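Local coordinates for halohydrin epoxidase A (Corynebacterium sp., PDB 4Z9F), which probably catalyses the reversible elimination of hydrogen halide from vicinal halohydrins, closing them to epoxides on a short-chain dehydrogenase-like fold, at residues Asn178-Pro183 and Phe236-Gly241; Tyr173-Asn178 and Ala218-Leu223; Val29-Ser34 and Ala55-Glu60; Ile3-His8 and Asp74-Asn79; Met86-Ile91 and Leu141-Leu146. The protein carries 1 engineered substitution. One frame throughout, in Å; residues are numbered along the deposited sequence.

Contact 1. Residues Asn178-Pro183 and Phe236-Gly241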
# COMPACT_ATOMS: atom_id res chain seq x y z
N ASN C 178 7.84 -3.60 -15.12
CA ASN C 178 7.94 -5.04 -15.32
C ASN C 178 7.29 -5.33 -16.66
O ASN C 178 6.46 -4.56 -17.15
CB ASN C 178 7.24 -5.83 -14.19
CG ASN C 178 7.76 -7.28 -14.08
OD1 ASN C 178 8.64 -7.71 -14.83
ND2 ASN C 178 7.20 -8.03 -13.12
N PHE C 179 7.69 -6.46 -17.27
CA PHE C 179 7.20 -6.81 -18.60
C PHE C 179 7.35 -5.65 -19.57
O PHE C 179 6.49 -5.37 -20.40
CB PHE C 179 5.76 -7.30 -18.53
CG PHE C 179 5.60 -8.52 -17.67
CD1 PHE C 179 5.05 -8.43 -16.40
CD2 PHE C 179 6.04 -9.75 -18.11
CE1 PHE C 179 4.91 -9.55 -15.61
CE2 PHE C 179 5.90 -10.88 -17.32
CZ PHE C 179 5.34 -10.78 -16.08
N PHE C 180 8.47 -4.94 -19.44
CA PHE C 180 8.80 -3.76 -20.23
C PHE C 180 9.85 -4.15 -21.26
O PHE C 180 10.93 -4.61 -20.89
CB PHE C 180 9.30 -2.66 -19.29
CG PHE C 180 10.03 -1.56 -19.96
CD1 PHE C 180 11.18 -1.03 -19.40
CD2 PHE C 180 9.56 -1.02 -21.15
CE1 PHE C 180 11.86 0.01 -20.01
CE2 PHE C 180 10.24 0.01 -21.78
CZ PHE C 180 11.39 0.52 -21.21
N ASN C 181 9.51 -4.02 -22.55
CA ASN C 181 10.45 -4.37 -23.62
C ASN C 181 11.67 -3.46 -23.54
O ASN C 181 11.61 -2.28 -23.88
CB ASN C 181 9.76 -4.26 -24.98
CG ASN C 181 10.70 -4.53 -26.17
OD1 ASN C 181 10.47 -4.00 -27.25
ND2 ASN C 181 11.75 -5.32 -25.97
N ASN C 182 12.78 -4.01 -23.06
CA ASN C 182 13.98 -3.23 -22.83
C ASN C 182 15.17 -4.17 -22.89
O ASN C 182 15.02 -5.38 -22.67
CB ASN C 182 13.91 -2.49 -21.48
CG ASN C 182 14.20 -3.38 -20.29
OD1 ASN C 182 15.35 -3.65 -19.98
ND2 ASN C 182 13.13 -3.84 -19.61
N PRO C 183 16.37 -3.66 -23.19
CA PRO C 183 17.51 -4.56 -23.44
C PRO C 183 18.00 -5.31 -22.22
O PRO C 183 18.69 -6.33 -22.38
CB PRO C 183 18.60 -3.61 -23.97
CG PRO C 183 18.27 -2.32 -23.32
CD PRO C 183 16.76 -2.25 -23.38
N PHE C 236 4.88 4.97 -9.87
CA PHE C 236 4.00 4.59 -10.98
C PHE C 236 4.40 3.20 -11.47
O PHE C 236 5.53 3.00 -11.94
CB PHE C 236 4.08 5.58 -12.15
CG PHE C 236 3.78 7.00 -11.77
CD1 PHE C 236 4.78 7.96 -11.78
CD2 PHE C 236 2.50 7.37 -11.38
CE1 PHE C 236 4.51 9.27 -11.42
CE2 PHE C 236 2.22 8.69 -11.03
CZ PHE C 236 3.23 9.64 -11.05
N ALA C 237 3.48 2.25 -11.37
CA ALA C 237 3.70 0.96 -12.00
C ALA C 237 3.68 1.12 -13.52
O ALA C 237 2.87 1.87 -14.07
CB ALA C 237 2.62 -0.04 -11.58
N PHE C 238 4.58 0.41 -14.20
CA PHE C 238 4.63 0.37 -15.66
C PHE C 238 4.70 -1.11 -16.00
O PHE C 238 5.76 -1.63 -16.34
CB PHE C 238 5.81 1.19 -16.22
CG PHE C 238 5.84 1.30 -17.72
CD1 PHE C 238 5.24 2.36 -18.36
CD2 PHE C 238 6.49 0.34 -18.49
CE1 PHE C 238 5.26 2.47 -19.75
CE2 PHE C 238 6.52 0.43 -19.87
CZ PHE C 238 5.90 1.50 -20.50
N THR C 239 3.57 -1.80 -15.86
CA THR C 239 3.56 -3.26 -15.86
C THR C 239 2.46 -3.88 -16.71
O THR C 239 2.31 -5.10 -16.68
CB THR C 239 3.40 -3.81 -14.42
OG1 THR C 239 2.06 -3.55 -13.96
CG2 THR C 239 4.41 -3.18 -13.46
N GLY C 240 1.66 -3.07 -17.42
CA GLY C 240 0.52 -3.57 -18.16
C GLY C 240 -0.59 -4.12 -17.30
O GLY C 240 -1.35 -4.99 -17.75
N GLY C 241 -0.73 -3.63 -16.06
CA GLY C 241 -1.76 -4.13 -15.17
C GLY C 241 -1.34 -5.30 -14.30
O GLY C 241 -2.18 -5.83 -13.55
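Where two neighbouring parallel strands of the Rossmann-like sheet run out, Asn178, just past strand 170-177, meets Phe238 and Thr239 at the end of strand 235-238. The join is first a backbone one: Asn178 N lies 3.1 Å from Phe238 O, in a hydrogen bond whose N-H...O angle of 164° is close to straight although the donor stands above the carbonyl plane. Phe238 also bonds through its backbone to Gly176, its preceding partner within the strand, and the Asn178 bond carries the pairing on into the loop. Thr239 CA then comes 3.4 Å from Asn178 O as a CA-H...O contact, and Thr239 CG2 packs 3.9 Å from Asn178 CB. The hydroxyl of Thr239 is engaged by Leu243 N.

An aromatic pair holds the next part of the loop. Phe238 turns its edge toward the face of Phe180 in an offset edge-to-face arrangement, the ring centroids 5.4 Å apart and the planes at 85°. Its CE2 comes within 3.6 Å of Phe180 CD2. Asn182 CB lies over the rim of one face of Phe180. In related halohydrin dehalogenases the loop after this strand borders the halide site, and the same may hold here.

Helix 213-224 lies against both rings through Met216, helix 195-204 covers Phe179, and Pro230 of the second subunit packs on Phe238.

Contact 2. Residues Tyr173-Asn178 and Ala218-Leu223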
# COMPACT_ATOMS: atom_id res chain seq x y z
N TYR C 173 9.94 11.45 -8.84
CA TYR C 173 9.00 10.39 -9.19
C TYR C 173 9.76 9.07 -9.25
O TYR C 173 10.96 9.04 -9.49
CB TYR C 173 8.30 10.59 -10.54
CG TYR C 173 7.74 11.97 -10.81
CD1 TYR C 173 6.40 12.26 -10.58
CD2 TYR C 173 8.55 12.99 -11.31
CE1 TYR C 173 5.88 13.51 -10.82
CE2 TYR C 173 8.05 14.24 -11.56
CZ TYR C 173 6.71 14.50 -11.31
OH TYR C 173 6.19 15.75 -11.57
N ALA C 174 9.03 7.97 -9.06
CA ALA C 174 9.58 6.64 -9.26
C ALA C 174 8.72 5.90 -10.28
O ALA C 174 7.49 5.98 -10.24
CB ALA C 174 9.66 5.85 -7.95
N ILE C 175 9.37 5.22 -11.21
CA ILE C 175 8.70 4.34 -12.15
C ILE C 175 9.12 2.92 -11.84
O ILE C 175 10.32 2.65 -11.63
CB ILE C 175 9.00 4.72 -13.60
CG1 ILE C 175 8.62 6.18 -13.85
CG2 ILE C 175 8.25 3.79 -14.56
CD1 ILE C 175 8.97 6.69 -15.24
N GLY C 176 8.14 2.01 -11.75
CA GLY C 176 8.40 0.63 -11.42
C GLY C 176 8.00 -0.29 -12.56
O GLY C 176 6.85 -0.77 -12.64
N PRO C 177 8.93 -0.56 -13.46
CA PRO C 177 8.61 -1.38 -14.64
C PRO C 177 8.64 -2.87 -14.34
O PRO C 177 9.35 -3.34 -13.46
CB PRO C 177 9.71 -1.01 -15.65
CG PRO C 177 10.53 0.11 -15.01
CD PRO C 177 10.30 -0.02 -13.53
N ASN C 178 7.84 -3.60 -15.12
CA ASN C 178 7.94 -5.04 -15.32
C ASN C 178 7.29 -5.33 -16.66
O ASN C 178 6.46 -4.56 -17.15
CB ASN C 178 7.24 -5.83 -14.19
CG ASN C 178 7.76 -7.28 -14.08
OD1 ASN C 178 8.64 -7.71 -14.83
ND2 ASN C 178 7.20 -8.03 -13.12
N ALA C 218 7.00 8.03 -23.48
CA ALA C 218 5.91 8.98 -23.33
C ALA C 218 5.65 9.33 -21.87
O ALA C 218 5.35 10.49 -21.55
CB ALA C 218 4.64 8.43 -23.99
N LEU C 219 5.74 8.34 -20.97
CA LEU C 219 5.58 8.62 -19.55
C LEU C 219 6.69 9.56 -19.06
O LEU C 219 6.43 10.53 -18.35
CB LEU C 219 5.58 7.32 -18.75
CG LEU C 219 5.56 7.45 -17.23
CD1 LEU C 219 4.31 8.16 -16.78
CD2 LEU C 219 5.69 6.08 -16.54
N ILE C 220 7.93 9.28 -19.47
CA ILE C 220 9.06 10.08 -19.01
C ILE C 220 8.96 11.52 -19.50
O ILE C 220 9.22 12.46 -18.75
CB ILE C 220 10.38 9.40 -19.44
CG1 ILE C 220 10.67 8.20 -18.53
CG2 ILE C 220 11.54 10.39 -19.41
CD1 ILE C 220 11.92 7.41 -18.91
N THR C 221 8.59 11.72 -20.77
CA THR C 221 8.51 13.10 -21.26
C THR C 221 7.27 13.81 -20.71
O THR C 221 7.29 15.03 -20.55
CB THR C 221 8.53 13.15 -22.79
OG1 THR C 221 7.44 12.41 -23.34
CG2 THR C 221 9.85 12.62 -23.33
N PHE C 222 6.20 13.06 -20.42
CA PHE C 222 5.06 13.66 -19.74
C PHE C 222 5.45 14.14 -18.35
O PHE C 222 5.08 15.25 -17.94
CB PHE C 222 3.89 12.67 -19.66
CG PHE C 222 2.72 13.19 -18.88
CD1 PHE C 222 1.88 14.15 -19.43
CD2 PHE C 222 2.44 12.72 -17.61
CE1 PHE C 222 0.79 14.62 -18.74
CE2 PHE C 222 1.34 13.21 -16.89
CZ PHE C 222 0.52 14.16 -17.47
N LEU C 223 6.21 13.32 -17.61
CA LEU C 223 6.68 13.77 -16.30
C LEU C 223 7.64 14.95 -16.44
O LEU C 223 7.50 15.96 -15.74
CB LEU C 223 7.35 12.62 -15.54
CG LEU C 223 6.40 11.48 -15.15
CD1 LEU C 223 7.12 10.37 -14.41
CD2 LEU C 223 5.21 11.98 -14.30
O HOH W 1 7.80 17.17 -13.33
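The Tyr173 ring carries Leu223 on one face: CD2 stands 4.0 Å from the ring centroid and 18° off the normal, the geometry of a CH-pi contact, though displaced toward the rim. The other methyl, Leu223 CD1, touches the base of the ring, 4.0 Å from Tyr173 CG, and the ring also packs against Phe236 of the adjoining strand. At its hydroxyl end a water sits 2.8 Å from Tyr173 OH and donates to Leu223 O at 2.7 Å, linking strand and helix by way of solvent where no direct hydrogen bond joins the two segments.

Strand 173-177 and helix 218-223 run antiparallel at 173°, their axes 11.0 Å apart. Helix 213-224 belongs to the connection that leads from strand 170-177 to its parallel neighbour 235-238, a beta-alpha-beta crossover of the Rossmann fold. Ile175 fills the middle of the interface. Its CG1 is anti to the carbonyl carbon (chi1 -57°) and the chain continues extended, which sends CD1 tip to tip against Leu219 CD2 at 3.6 Å. Ile220 crosses the end of Ile175 at about a right angle, its CG1 4.0 Å from Ile175 CD1. Ile130 of strand 127-132 touches Tyr173, Ile175 and Leu223, while Leu219 packs on Ile231 of the second subunit.

Contact 3. Residues Val29-Ser34 and Ala55-Glu60. Engineered in segment 29-34: Ser34 (natural residue Thr).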
# COMPACT_ATOMS: atom_id res chain seq x y z
N VAL C 29 22.37 14.51 -22.14
CA VAL C 29 23.71 14.18 -21.65
C VAL C 29 23.65 12.82 -20.96
O VAL C 29 22.82 12.61 -20.06
CB VAL C 29 24.21 15.27 -20.69
CG1 VAL C 29 25.57 14.92 -20.17
CG2 VAL C 29 24.22 16.62 -21.38
N CYS C 30 24.53 11.90 -21.35
CA CYS C 30 24.39 10.49 -21.02
C CYS C 30 25.59 9.96 -20.25
O CYS C 30 26.74 10.24 -20.59
CB CYS C 30 24.22 9.65 -22.30
SG CYS C 30 22.73 10.05 -23.20
N HIS C 31 25.30 9.16 -19.21
CA HIS C 31 26.30 8.42 -18.47
C HIS C 31 26.16 6.94 -18.81
O HIS C 31 25.06 6.45 -19.08
CB HIS C 31 26.16 8.64 -16.96
CG HIS C 31 26.62 7.49 -16.12
ND1 HIS C 31 25.82 6.39 -15.85
CD2 HIS C 31 27.78 7.28 -15.44
CE1 HIS C 31 26.48 5.55 -15.07
NE2 HIS C 31 27.67 6.07 -14.81
N ASP C 32 27.29 6.24 -18.82
CA ASP C 32 27.29 4.79 -18.97
C ASP C 32 28.66 4.27 -18.53
O ASP C 32 29.66 4.98 -18.65
CB ASP C 32 26.98 4.36 -20.41
CG ASP C 32 26.65 2.88 -20.52
OD1 ASP C 32 27.50 2.11 -21.05
OD2 ASP C 32 25.55 2.47 -20.08
N ALA C 33 28.68 3.05 -18.01
CA ALA C 33 29.95 2.46 -17.59
C ALA C 33 30.91 2.34 -18.76
O ALA C 33 32.13 2.46 -18.58
CB ALA C 33 29.72 1.09 -16.95
N SER C 34 30.39 2.11 -19.96
CA SER C 34 31.25 1.90 -21.12
C SER C 34 31.89 3.19 -21.59
O SER C 34 32.83 3.15 -22.39
CB SER C 34 30.45 1.28 -22.26
OG SER C 34 29.52 2.22 -22.79
N ALA C 55 32.31 11.23 -19.67
CA ALA C 55 33.32 10.29 -19.22
C ALA C 55 33.16 9.94 -17.75
O ALA C 55 33.58 8.85 -17.33
CB ALA C 55 34.72 10.85 -19.47
N GLU C 56 32.56 10.83 -16.95
CA GLU C 56 32.55 10.66 -15.51
C GLU C 56 31.76 9.42 -15.11
O GLU C 56 30.70 9.14 -15.65
CB GLU C 56 31.97 11.90 -14.82
CG GLU C 56 32.98 13.05 -14.71
CD GLU C 56 33.18 13.80 -16.04
OE1 GLU C 56 33.99 14.77 -16.05
OE2 GLU C 56 32.52 13.42 -17.04
N GLN C 57 32.31 8.68 -14.14
CA GLN C 57 31.71 7.45 -13.65
C GLN C 57 31.21 7.57 -12.22
O GLN C 57 30.43 6.71 -11.79
CB GLN C 57 32.72 6.29 -13.73
CG GLN C 57 33.11 5.95 -15.15
CD GLN C 57 31.91 5.55 -15.97
OE1 GLN C 57 31.16 4.65 -15.59
NE2 GLN C 57 31.71 6.23 -17.09
N LYS C 58 31.65 8.61 -11.46
CA LYS C 58 31.17 8.65 -10.09
C LYS C 58 29.82 9.36 -10.02
O LYS C 58 29.61 10.36 -10.70
CB LYS C 58 32.18 9.34 -9.19
CG LYS C 58 33.42 8.49 -8.94
CD LYS C 58 34.45 9.22 -8.08
CE LYS C 58 35.71 8.39 -7.95
NZ LYS C 58 36.89 9.22 -7.56
N PRO C 59 28.88 8.83 -9.24
CA PRO C 59 27.54 9.43 -9.23
C PRO C 59 27.54 10.87 -8.74
O PRO C 59 26.77 11.68 -9.25
CB PRO C 59 26.75 8.50 -8.30
CG PRO C 59 27.78 7.88 -7.42
CD PRO C 59 29.01 7.72 -8.27
N GLU C 60 28.39 11.21 -7.77
CA GLU C 60 28.41 12.56 -7.22
C GLU C 60 28.98 13.59 -8.19
O GLU C 60 28.88 14.79 -7.93
CB GLU C 60 29.22 12.60 -5.93
CG GLU C 60 30.68 12.22 -6.11
CD GLU C 60 30.98 10.79 -5.69
OE1 GLU C 60 31.95 10.60 -4.93
OE2 GLU C 60 30.25 9.86 -6.10
O HOH W 2 29.45 4.86 -13.17
O HOH W 3 29.66 8.08 -18.05
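Direct hydrogen bonding between Gln57 and Asp32 ties the loop that follows strand 27-30 to the loop that follows strand 52-53. Gln57 NE2 donates to Asp32 O at 2.9 Å with an N-H...O angle of 158°. The same nitrogen bonds within its own segment to Ala55 O, 3.2 Å from NE2, and both carbonyl oxygens lie within about 10° of the amide plane. A chain bent at chi2 (-59°) folds the amide back between these two acceptors.

Further hydrogen bonds lie within one segment or beyond both. Asp32 OD1 accepts from the backbone N of the engineered Ser34, an Asx turn, and from its hydroxyl. His31 has a direct polar partner at ND1, to which His8 N donates.

Water carries another group of links. One molecule lies 2.7 Å from His31 NE2, in the plane of the ring, and donates to Gln57 OE1 at 3.0 Å. Another accepts from Asp32 N at 3.1 Å and donates to Glu56 O at 2.8 Å.

Two contacts are not hydrogen bonds. The edge of the imidazole meets a carbonyl, His31 CD2 being 3.5 Å from Glu56 O, and Gln57 OE1 rests 3.2 Å from Ala33 CA.

In nicotinamide-dependent relatives this end of the second strand faces the cofactor, which halohydrin dehalogenases do not use. The chemistry implies a hydrophilic seam: with two carbonyls before NE2, the rotation of the Gln57 amide is fixed, and much of the remaining cohesion depends on ordered water.

Contact 4. Residues Ile3-His8 and Asp74-Asn79; sequences IALVTH and DTIVSN
Two torsions bring the ends of the strands together: Thr7 holds OG1 between its backbone N and carbonyl carbon (chi1 60°), and Asn79 holds CG anti to its own N (chi1 169°). The first sets Thr7 OG1 2.8 Å from Asn79 N, from which it accepts a hydrogen bond; the second carries Asn79 ND2 to within 3.2 Å of Thr7 O, which lies in the amide plane. That amide also reaches out to His11 O and, through OD1, to Ala13 N. A water 2.7 Å from Thr7 OG1 donates to Ser78 OG, which is itself bonded to Asp80.

Behind this clasp, segments 3-6 and 74-79 lie side by side at the centre of a seven-stranded parallel Rossmann sheet, their axes 4.7 Å apart and only 9° off parallel. The ladder alternates regularly: Leu5 N donates to Thr75 O, Leu5 O accepts from Val77 N at 2.7 Å, and Thr7 N donates to Val77 O. Leu5 and Ile76 point to one face, CD2 of Leu5 4.2 Å from CG2 of Ile76, toward helices 62-67 and 96-123. Ala4, Val6, Thr75 and Val77 occupy the opposite face, where Val6 CG2 lies 4.0 Å from Val77 CB. Beyond the strands, His8 CD2 approaches Asn79 O at 3.2 Å with the ring edge, and this buried oxygen has no hydrogen-bonding partner.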
# COMPACT_ATOMS: atom_id res chain seq x y z
N ILE C 3 18.17 20.53 -21.13
CA ILE C 3 19.20 19.53 -20.87
C ILE C 3 18.60 18.44 -20.00
O ILE C 3 17.90 18.74 -19.01
CB ILE C 3 20.43 20.15 -20.18
CG1 ILE C 3 20.80 21.49 -20.84
CG2 ILE C 3 21.59 19.17 -20.22
CD1 ILE C 3 20.99 21.41 -22.32
N ALA C 4 18.86 17.19 -20.36
CA ALA C 4 18.53 16.05 -19.53
C ALA C 4 19.79 15.24 -19.27
O ALA C 4 20.70 15.19 -20.10
CB ALA C 4 17.46 15.15 -20.19
N LEU C 5 19.84 14.65 -18.08
CA LEU C 5 20.88 13.70 -17.71
C LEU C 5 20.21 12.33 -17.57
O LEU C 5 19.18 12.22 -16.91
CB LEU C 5 21.56 14.11 -16.40
CG LEU C 5 22.45 13.06 -15.73
CD1 LEU C 5 23.64 12.68 -16.61
CD2 LEU C 5 22.91 13.54 -14.37
N VAL C 6 20.78 11.33 -18.24
CA VAL C 6 20.28 9.95 -18.18
C VAL C 6 21.45 9.05 -17.79
O VAL C 6 22.47 9.03 -18.49
CB VAL C 6 19.69 9.49 -19.53
CG1 VAL C 6 19.28 8.01 -19.45
CG2 VAL C 6 18.51 10.39 -19.95
N THR C 7 21.31 8.33 -16.69
CA THR C 7 22.36 7.42 -16.29
C THR C 7 22.17 6.06 -16.96
O THR C 7 21.09 5.75 -17.47
CB THR C 7 22.40 7.27 -14.77
OG1 THR C 7 21.14 6.76 -14.33
CG2 THR C 7 22.65 8.62 -14.12
N HIS C 8 23.24 5.28 -16.98
CA HIS C 8 23.25 3.93 -17.57
C HIS C 8 22.50 3.90 -18.90
O HIS C 8 21.60 3.09 -19.12
CB HIS C 8 22.69 2.91 -16.58
CG HIS C 8 23.47 2.81 -15.31
ND1 HIS C 8 24.69 2.16 -15.24
CD2 HIS C 8 23.21 3.25 -14.06
CE1 HIS C 8 25.15 2.22 -14.00
NE2 HIS C 8 24.27 2.87 -13.26
N ASP C 74 17.16 20.33 -16.68
CA ASP C 74 15.70 20.30 -16.59
C ASP C 74 15.19 18.98 -16.01
O ASP C 74 14.24 18.98 -15.22
CB ASP C 74 15.08 20.55 -17.97
CG ASP C 74 13.57 20.32 -18.01
OD1 ASP C 74 12.81 21.32 -17.94
OD2 ASP C 74 13.12 19.15 -18.15
N THR C 75 15.80 17.87 -16.40
CA THR C 75 15.35 16.54 -16.00
C THR C 75 16.55 15.62 -15.78
O THR C 75 17.50 15.62 -16.57
CB THR C 75 14.42 15.93 -17.06
OG1 THR C 75 13.26 16.75 -17.20
CG2 THR C 75 14.02 14.51 -16.67
N ILE C 76 16.51 14.87 -14.69
CA ILE C 76 17.45 13.78 -14.44
C ILE C 76 16.64 12.48 -14.47
O ILE C 76 15.64 12.35 -13.75
CB ILE C 76 18.19 13.94 -13.11
CG1 ILE C 76 18.97 15.27 -13.07
CG2 ILE C 76 19.12 12.75 -12.86
CD1 ILE C 76 19.58 15.57 -11.72
N VAL C 77 17.03 11.55 -15.34
CA VAL C 77 16.51 10.19 -15.31
C VAL C 77 17.56 9.33 -14.63
O VAL C 77 18.61 9.03 -15.21
CB VAL C 77 16.19 9.66 -16.72
CG1 VAL C 77 15.75 8.21 -16.62
CG2 VAL C 77 15.10 10.49 -17.37
N SER C 78 17.28 8.95 -13.39
CA SER C 78 18.19 8.10 -12.63
C SER C 78 17.83 6.66 -12.95
O SER C 78 17.01 6.03 -12.29
CB SER C 78 18.07 8.38 -11.14
OG SER C 78 19.05 7.64 -10.42
N ASN C 79 18.46 6.13 -14.00
CA ASN C 79 18.11 4.84 -14.58
C ASN C 79 19.07 3.79 -14.00
O ASN C 79 20.02 3.34 -14.65
CB ASN C 79 18.16 4.93 -16.09
CG ASN C 79 18.07 3.60 -16.78
OD1 ASN C 79 17.07 2.89 -16.67
ND2 ASN C 79 19.11 3.26 -17.52
O HOH W 4 21.31 6.82 -11.64

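Contact 5. Residues Met86-Ile91 and Leu141-Leu146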
# COMPACT_ATOMS: atom_id res chain seq x y z
N MET C 86 22.14 -10.62 -11.40
CA MET C 86 22.26 -10.24 -10.00
C MET C 86 20.92 -9.82 -9.41
O MET C 86 20.73 -9.94 -8.19
CB MET C 86 23.30 -9.12 -9.84
CG MET C 86 24.72 -9.55 -10.19
SD MET C 86 25.99 -8.37 -9.65
CE MET C 86 26.09 -8.72 -7.89
N ASN C 87 19.99 -9.36 -10.23
CA ASN C 87 18.65 -9.07 -9.73
C ASN C 87 18.00 -10.29 -9.10
O ASN C 87 17.14 -10.15 -8.21
CB ASN C 87 17.76 -8.53 -10.85
CG ASN C 87 17.45 -9.57 -11.92
OD1 ASN C 87 18.34 -10.26 -12.41
ND2 ASN C 87 16.18 -9.68 -12.28
N ARG C 88 18.42 -11.50 -9.49
CA ARG C 88 17.83 -12.72 -8.96
C ARG C 88 18.70 -13.39 -7.91
O ARG C 88 18.48 -14.57 -7.61
CB ARG C 88 17.54 -13.70 -10.10
CG ARG C 88 16.33 -13.31 -10.92
CD ARG C 88 16.13 -14.27 -12.06
NE ARG C 88 14.76 -14.23 -12.54
CZ ARG C 88 13.83 -15.11 -12.19
NH1 ARG C 88 12.60 -15.00 -12.68
NH2 ARG C 88 14.13 -16.11 -11.36
N LEU C 89 19.67 -12.68 -7.34
CA LEU C 89 20.50 -13.28 -6.30
C LEU C 89 19.64 -13.66 -5.11
O LEU C 89 18.84 -12.83 -4.64
CB LEU C 89 21.61 -12.32 -5.86
CG LEU C 89 22.82 -12.31 -6.80
CD1 LEU C 89 23.73 -11.13 -6.50
CD2 LEU C 89 23.60 -13.62 -6.69
N PRO C 90 19.75 -14.89 -4.61
CA PRO C 90 19.03 -15.29 -3.40
C PRO C 90 19.79 -14.84 -2.16
O PRO C 90 20.90 -14.32 -2.22
CB PRO C 90 19.01 -16.82 -3.52
CG PRO C 90 20.31 -17.13 -4.21
CD PRO C 90 20.62 -15.96 -5.11
N ILE C 91 19.19 -15.08 -0.99
CA ILE C 91 19.86 -14.72 0.25
C ILE C 91 20.96 -15.72 0.59
O ILE C 91 22.10 -15.34 0.89
CB ILE C 91 18.83 -14.59 1.38
CG1 ILE C 91 17.81 -13.51 1.03
CG2 ILE C 91 19.52 -14.30 2.69
CD1 ILE C 91 16.50 -13.70 1.73
N LEU C 141 8.68 -10.15 -4.83
CA LEU C 141 8.76 -11.37 -5.64
C LEU C 141 9.77 -12.32 -5.01
O LEU C 141 10.84 -11.90 -4.57
CB LEU C 141 9.16 -11.06 -7.09
CG LEU C 141 8.03 -10.45 -7.91
CD1 LEU C 141 8.48 -10.06 -9.30
CD2 LEU C 141 6.89 -11.45 -7.98
N ALA C 142 9.43 -13.62 -5.02
CA ALA C 142 10.24 -14.62 -4.32
C ALA C 142 11.70 -14.60 -4.77
O ALA C 142 12.60 -14.86 -3.96
CB ALA C 142 9.67 -16.02 -4.54
N TYR C 143 11.96 -14.33 -6.04
CA TYR C 143 13.30 -14.50 -6.57
C TYR C 143 14.12 -13.21 -6.55
O TYR C 143 15.23 -13.20 -7.07
CB TYR C 143 13.23 -15.06 -7.99
CG TYR C 143 12.14 -14.47 -8.86
CD1 TYR C 143 12.36 -13.30 -9.59
CD2 TYR C 143 10.90 -15.09 -8.97
CE1 TYR C 143 11.37 -12.76 -10.40
CE2 TYR C 143 9.90 -14.55 -9.78
CZ TYR C 143 10.14 -13.39 -10.50
OH TYR C 143 9.17 -12.85 -11.30
N ASN C 144 13.60 -12.15 -5.93
CA ASN C 144 14.31 -10.88 -5.79
C ASN C 144 14.45 -10.46 -4.33
O ASN C 144 14.08 -9.33 -3.97
CB ASN C 144 13.60 -9.77 -6.56
CG ASN C 144 13.40 -10.09 -8.02
OD1 ASN C 144 12.26 -10.10 -8.52
ND2 ASN C 144 14.49 -10.32 -8.74
N PRO C 145 15.03 -11.29 -3.46
CA PRO C 145 15.07 -10.94 -2.03
C PRO C 145 16.17 -9.97 -1.63
O PRO C 145 16.20 -9.55 -0.47
CB PRO C 145 15.27 -12.29 -1.34
CG PRO C 145 16.11 -13.06 -2.34
CD PRO C 145 15.72 -12.58 -3.71
N LEU C 146 17.09 -9.64 -2.53
CA LEU C 146 18.07 -8.60 -2.27
C LEU C 146 17.86 -7.38 -3.15
O LEU C 146 17.94 -6.25 -2.68
CB LEU C 146 19.49 -9.14 -2.48
CG LEU C 146 19.87 -10.27 -1.52
CD1 LEU C 146 21.21 -10.87 -1.91
CD2 LEU C 146 19.89 -9.77 -0.09
O HOH W 5 17.76 -10.45 -5.40
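Proline and aliphatic side chains make the close-packed part of this contact, in which Ile91 and Leu89 press on Pro145 and Leu146. CD1 of Ile91 lies 3.6 Å from Pro145 CB, and Pro145 CD comes to 3.3 Å from Leu89 O. Leu146 CD1 lies 3.5 Å from Pro90 O. The third subunit closes over this side, with its Ala161 on Ile91, its Ser160 on Pro145 and its Ile111 on Leu146.

A polar junction borders the packed region. Asn144 ND2 donates to Asn87 O at 2.7 Å, with the oxygen in the plane of the amide but the donor well above the carbonyl plane. A water donates to that same oxygen and to Leu89 O, and accepts from Leu146 N; Asn87 O is thus gripped by two donors.

The other margin lies toward solvent, yet its stack is close. There the exposed Arg88 lays its guanidinium flat over the partly exposed Tyr143, planes 5° apart and CZ 3.9 Å from the ring centroid, a stacked cation-pi contact. Extended from CG to NE, the arginine chain carries the group out to the ring, and NH1 reaches 3.4 Å from Tyr143 CE1. On the opposite face of the ring lies Leu141 CB.

Both loops leave the carboxyl ends of parallel strands, 73-79 and 127-132, the edge on which Rossmann-type active sites lie. The chemistry implies graded cohesion: apolar packing toward the subunit interface, one direct and one water-mediated polar link between the loops, and at the exposed margin a cation-pi stack that lays the guanidinium flat on the ring.

In the fold
Contacts 1, 2 and 4 are buried, while 3 and 5 are partly open. Contact 4 lies nearest the chain centre and is the one strand-to-strand ladder; contact 2, mainly apolar with one bridging water, lays a helix on the same sheet, and the two meet where Ile220 packs on Val77. Contact 1 shares Asn178 with contact 2 and continues the adjoining strand pair, adding aromatic packing; both touch the second subunit. Contact 3 joins contact 4 through strands 27-30 and 3-6, yet lies across the centre from contacts 1 and 2, and relies on amide and water bonds. Contact 5, farthest out, joins two loops beside the third subunit, combining proline packing with a cation-pi stack.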